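Local coordinates for sporulation-control protein spo0M (Bacillus subtilis, PDB 5CL2) that controls expression of the regulator gene spo0A and is required for cells to pass stage 0 of sporulation, at residues F159-F171 with M181-E193. Numbering follows the deposited sequence.
Sequences FQRRLPFVQEFEF and MLDELELIFLLDE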
# COMPACT_ATOMS: atom_id res chain seq x y z
N PHE A 159 -2.97 -7.85 5.16
CA PHE A 159 -3.34 -7.37 3.82
C PHE A 159 -2.23 -6.58 3.12
O PHE A 159 -2.33 -6.28 1.92
CB PHE A 159 -4.59 -6.51 3.92
CG PHE A 159 -5.80 -7.26 4.38
CD1 PHE A 159 -6.31 -8.31 3.63
CD2 PHE A 159 -6.41 -6.95 5.58
CE1 PHE A 159 -7.42 -9.02 4.06
CE2 PHE A 159 -7.52 -7.64 6.00
CZ PHE A 159 -8.03 -8.69 5.25
N GLN A 160 -1.17 -6.26 3.86
CA GLN A 160 -0.02 -5.57 3.27
C GLN A 160 -0.39 -4.36 2.40
O GLN A 160 0.13 -4.19 1.30
CB GLN A 160 0.82 -6.56 2.44
CG GLN A 160 1.40 -7.74 3.28
CD GLN A 160 2.38 -8.62 2.52
OE1 GLN A 160 3.04 -8.19 1.56
NE2 GLN A 160 2.50 -9.88 2.97
N ARG A 161 -1.28 -3.51 2.91
CA ARG A 161 -1.70 -2.31 2.18
C ARG A 161 -0.69 -1.15 2.38
O ARG A 161 0.30 -1.27 3.12
CB ARG A 161 -3.08 -1.85 2.65
CG ARG A 161 -4.06 -2.97 2.89
CD ARG A 161 -4.41 -3.60 1.58
NE ARG A 161 -5.13 -2.65 0.74
CZ ARG A 161 -5.34 -2.85 -0.56
NH1 ARG A 161 -4.85 -3.94 -1.13
NH2 ARG A 161 -6.01 -1.96 -1.29
N ARG A 162 -0.99 -0.03 1.74
CA ARG A 162 -0.18 1.17 1.88
C ARG A 162 -0.14 1.59 3.35
O ARG A 162 0.94 1.81 3.92
CB ARG A 162 -0.74 2.29 1.01
CG ARG A 162 0.20 3.47 0.90
CD ARG A 162 -0.41 4.64 0.13
NE ARG A 162 -1.51 5.29 0.85
CZ ARG A 162 -1.37 6.35 1.63
NH1 ARG A 162 -0.16 6.84 1.85
NH2 ARG A 162 -2.43 6.89 2.23
N LEU A 163 -1.30 1.63 3.99
CA LEU A 163 -1.39 1.93 5.42
C LEU A 163 -1.35 0.63 6.25
O LEU A 163 -1.72 -0.43 5.77
CB LEU A 163 -2.68 2.70 5.69
CG LEU A 163 -2.75 3.97 4.86
CD1 LEU A 163 -4.11 4.65 5.08
CD2 LEU A 163 -1.59 4.91 5.27
N PRO A 164 -0.88 0.71 7.49
CA PRO A 164 -0.79 -0.41 8.43
C PRO A 164 -2.13 -0.92 8.95
O PRO A 164 -2.18 -1.97 9.61
CB PRO A 164 0.05 0.16 9.57
CG PRO A 164 -0.17 1.70 9.47
CD PRO A 164 -0.25 1.94 8.00
N PHE A 165 -3.20 -0.17 8.70
CA PHE A 165 -4.52 -0.51 9.21
C PHE A 165 -5.59 -0.64 8.12
O PHE A 165 -5.39 -0.21 7.00
CB PHE A 165 -4.98 0.55 10.21
CG PHE A 165 -5.17 1.91 9.58
CD1 PHE A 165 -6.38 2.25 8.99
CD2 PHE A 165 -4.13 2.83 9.59
CE1 PHE A 165 -6.54 3.50 8.40
CE2 PHE A 165 -4.29 4.07 9.01
CZ PHE A 165 -5.50 4.40 8.41
N VAL A 166 -6.73 -1.23 8.45
CA VAL A 166 -7.89 -1.10 7.56
C VAL A 166 -9.09 -0.62 8.36
O VAL A 166 -9.14 -0.81 9.57
CB VAL A 166 -8.25 -2.43 6.84
CG1 VAL A 166 -7.12 -2.88 5.97
CG2 VAL A 166 -8.61 -3.51 7.85
N GLN A 167 -10.05 0.02 7.70
CA GLN A 167 -11.26 0.36 8.44
C GLN A 167 -12.23 -0.83 8.39
O GLN A 167 -12.66 -1.27 7.33
CB GLN A 167 -11.93 1.63 7.89
CG GLN A 167 -13.12 2.04 8.74
CD GLN A 167 -13.62 3.47 8.50
OE1 GLN A 167 -13.62 3.97 7.37
NE2 GLN A 167 -14.07 4.11 9.57
N GLU A 168 -12.54 -1.37 9.56
CA GLU A 168 -13.42 -2.51 9.71
C GLU A 168 -14.81 -2.05 10.15
O GLU A 168 -14.96 -1.42 11.21
CB GLU A 168 -12.84 -3.51 10.71
CG GLU A 168 -13.66 -4.79 10.88
CD GLU A 168 -12.98 -5.78 11.81
OE1 GLU A 168 -11.80 -5.56 12.14
OE2 GLU A 168 -13.61 -6.79 12.20
N PHE A 169 -15.81 -2.34 9.31
CA PHE A 169 -17.22 -2.08 9.60
C PHE A 169 -17.88 -3.33 10.15
O PHE A 169 -17.85 -4.38 9.51
CB PHE A 169 -17.96 -1.59 8.35
CG PHE A 169 -17.47 -0.27 7.83
CD1 PHE A 169 -16.32 -0.21 7.07
CD2 PHE A 169 -18.12 0.90 8.14
CE1 PHE A 169 -15.84 1.01 6.61
CE2 PHE A 169 -17.65 2.11 7.68
CZ PHE A 169 -16.50 2.16 6.92
N GLU A 170 -18.49 -3.22 11.33
CA GLU A 170 -19.17 -4.35 11.97
C GLU A 170 -20.67 -4.09 12.06
O GLU A 170 -21.12 -3.07 12.62
CB GLU A 170 -18.61 -4.62 13.36
CG GLU A 170 -19.38 -5.64 14.15
CD GLU A 170 -19.10 -5.52 15.63
OE1 GLU A 170 -17.90 -5.44 15.98
OE2 GLU A 170 -20.06 -5.51 16.44
N PHE A 171 -21.43 -5.00 11.46
CA PHE A 171 -22.88 -4.97 11.40
C PHE A 171 -23.47 -6.04 12.29
O PHE A 171 -22.88 -7.12 12.46
CB PHE A 171 -23.38 -5.21 9.98
CG PHE A 171 -22.86 -4.25 8.97
CD1 PHE A 171 -21.62 -4.44 8.39
CD2 PHE A 171 -23.64 -3.20 8.54
CE1 PHE A 171 -21.15 -3.59 7.43
CE2 PHE A 171 -23.17 -2.33 7.58
CZ PHE A 171 -21.93 -2.53 7.02
N MET A 181 -28.16 -16.86 10.78
CA MET A 181 -26.87 -16.98 10.08
C MET A 181 -25.60 -16.65 10.89
O MET A 181 -24.57 -17.33 10.78
CB MET A 181 -26.86 -16.06 8.86
CG MET A 181 -25.55 -16.11 8.07
SD MET A 181 -25.66 -15.32 6.45
CE MET A 181 -25.48 -13.61 6.83
N LEU A 182 -25.65 -15.56 11.66
CA LEU A 182 -24.44 -15.07 12.30
C LEU A 182 -24.69 -14.17 13.50
O LEU A 182 -25.80 -13.65 13.69
CB LEU A 182 -23.59 -14.31 11.26
CG LEU A 182 -24.26 -13.33 10.30
CD1 LEU A 182 -24.76 -12.05 11.00
CD2 LEU A 182 -23.25 -12.92 9.24
N ASP A 183 -23.68 -13.99 14.33
CA ASP A 183 -23.78 -12.99 15.39
C ASP A 183 -23.41 -11.60 14.87
O ASP A 183 -24.05 -10.60 15.21
CB ASP A 183 -22.92 -13.43 16.56
CG ASP A 183 -23.45 -14.69 17.18
OD1 ASP A 183 -24.61 -15.03 16.88
OD2 ASP A 183 -22.72 -15.36 17.94
N GLU A 184 -22.40 -11.52 14.00
CA GLU A 184 -22.22 -10.26 13.29
C GLU A 184 -21.40 -10.42 12.03
O GLU A 184 -20.66 -11.39 11.88
CB GLU A 184 -21.60 -9.19 14.25
CG GLU A 184 -20.16 -9.42 14.64
CD GLU A 184 -19.99 -10.52 15.67
OE1 GLU A 184 -20.78 -10.59 16.61
OE2 GLU A 184 -19.06 -11.35 15.54
N LEU A 185 -21.55 -9.43 11.15
CA LEU A 185 -20.88 -9.34 9.87
C LEU A 185 -19.79 -8.23 9.86
O LEU A 185 -19.98 -7.17 10.42
CB LEU A 185 -21.91 -9.05 8.78
CG LEU A 185 -21.38 -8.76 7.39
CD1 LEU A 185 -20.77 -10.01 6.78
CD2 LEU A 185 -22.48 -8.17 6.54
N GLU A 186 -18.65 -8.49 9.22
CA GLU A 186 -17.57 -7.52 9.13
C GLU A 186 -17.22 -7.30 7.68
O GLU A 186 -16.98 -8.27 6.95
CB GLU A 186 -16.33 -8.00 9.89
CG GLU A 186 -16.44 -7.94 11.42
CD GLU A 186 -17.09 -9.18 12.02
OE1 GLU A 186 -17.06 -10.29 11.42
OE2 GLU A 186 -17.63 -9.05 13.13
N LEU A 187 -17.15 -6.03 7.28
CA LEU A 187 -16.77 -5.62 5.93
C LEU A 187 -15.56 -4.70 5.97
O LEU A 187 -15.42 -3.86 6.88
CB LEU A 187 -17.93 -4.92 5.21
CG LEU A 187 -19.26 -5.66 5.03
CD1 LEU A 187 -20.13 -5.04 3.94
CD2 LEU A 187 -19.07 -7.16 4.80
N ILE A 188 -14.67 -4.90 5.02
CA ILE A 188 -13.60 -3.96 4.76
C ILE A 188 -13.73 -3.44 3.34
O ILE A 188 -13.84 -4.22 2.40
CB ILE A 188 -12.22 -4.60 4.94
CG1 ILE A 188 -11.99 -5.01 6.39
CG2 ILE A 188 -11.10 -3.62 4.50
CD1 ILE A 188 -10.86 -6.01 6.52
N PHE A 189 -13.75 -2.12 3.20
CA PHE A 189 -13.76 -1.51 1.87
C PHE A 189 -12.36 -1.06 1.47
O PHE A 189 -11.70 -0.32 2.21
CB PHE A 189 -14.68 -0.31 1.85
CG PHE A 189 -16.06 -0.62 2.24
CD1 PHE A 189 -16.94 -1.18 1.34
CD2 PHE A 189 -16.48 -0.41 3.53
CE1 PHE A 189 -18.21 -1.47 1.69
CE2 PHE A 189 -17.77 -0.72 3.89
CZ PHE A 189 -18.63 -1.26 2.96
N LEU A 190 -11.91 -1.51 0.31
CA LEU A 190 -10.69 -1.00 -0.29
C LEU A 190 -11.08 -0.23 -1.55
O LEU A 190 -11.40 -0.82 -2.59
CB LEU A 190 -9.74 -2.14 -0.62
CG LEU A 190 -9.53 -3.14 0.52
CD1 LEU A 190 -8.76 -4.36 0.05
CD2 LEU A 190 -8.80 -2.45 1.66
N LEU A 191 -11.03 1.09 -1.45
CA LEU A 191 -11.52 1.96 -2.49
C LEU A 191 -10.39 2.34 -3.41
O LEU A 191 -9.32 2.74 -2.96
CB LEU A 191 -12.15 3.20 -1.87
CG LEU A 191 -12.69 4.22 -2.86
CD1 LEU A 191 -13.86 3.60 -3.58
CD2 LEU A 191 -13.10 5.46 -2.12
N ASP A 192 -10.62 2.21 -4.71
CA ASP A 192 -9.70 2.71 -5.71
C ASP A 192 -10.49 3.51 -6.75
O ASP A 192 -11.69 3.74 -6.57
CB ASP A 192 -8.88 1.57 -6.34
CG ASP A 192 -9.75 0.47 -6.96
OD1 ASP A 192 -10.14 0.61 -8.14
OD2 ASP A 192 -10.03 -0.54 -6.26
N GLU A 193 -9.80 3.97 -7.79
CA GLU A 193 -10.37 4.87 -8.78
C GLU A 193 -11.43 4.21 -9.69
O GLU A 193 -12.37 4.86 -10.15
CB GLU A 193 -9.25 5.46 -9.65
CG GLU A 193 -8.17 6.27 -8.90
CD GLU A 193 -8.59 7.69 -8.59
OE1 GLU A 193 -9.77 8.04 -8.85
OE2 GLU A 193 -7.74 8.48 -8.10
O HOH W 1 -12.94 -0.15 5.17
O HOH W 2 -9.68 0.66 4.74
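Phe171 lies across Leu187 at about a right angle, its CE1 3.7 Å from Leu187 CG, on a face of the sheet that Phe169 and Leu185 share. With CG beside its own backbone N (chi1 -58°), the Phe171 ring turns an edge to the carbonyl oxygen of Leu185, and Leu138 and Ile141 of helix 132-143 pack against it. Further along this face the edge of Phe189 meets the face of Phe169 in an offset edge-to-face pair, planes 73° apart. The reverse face carries Ile188, whose CD1 reaches Val166 CG2 at 3.6 Å and also touches the Phe159 ring. Beside it Glu168, Glu170 and Glu186 point the same way; Arg204 and Arg205 pair with Glu168, and Arg205 also with Glu170, probably offsetting the crowding of carboxylates. Where the chain turns before strand 165-173, bends in the Arg161 chain at chi2 and chi3 turn its guanidinium so that Leu190 CD1 lies 3.8 Å above the plane, over the centre of one face. A serine in place of Arg161 would probably leave the Leu190 methyls without this flat cover. Backbone bonds join Phe169 with Leu187 in both directions, N to O 2.9 Å each; Phe171 and Leu185 are also bonded both ways. On the N-terminal side of Phe169 the strands splay, and a water accepts from Phe189 N but lies doubtfully close to Gln167 O. Strands 165-173 and 185-191 thus form an antiparallel pair linked through helix 176-181, the second and third strands of the five-stranded antiparallel sheet in a protein grouped with arrestin-N-like families, with helix 132-143 over its aromatic face.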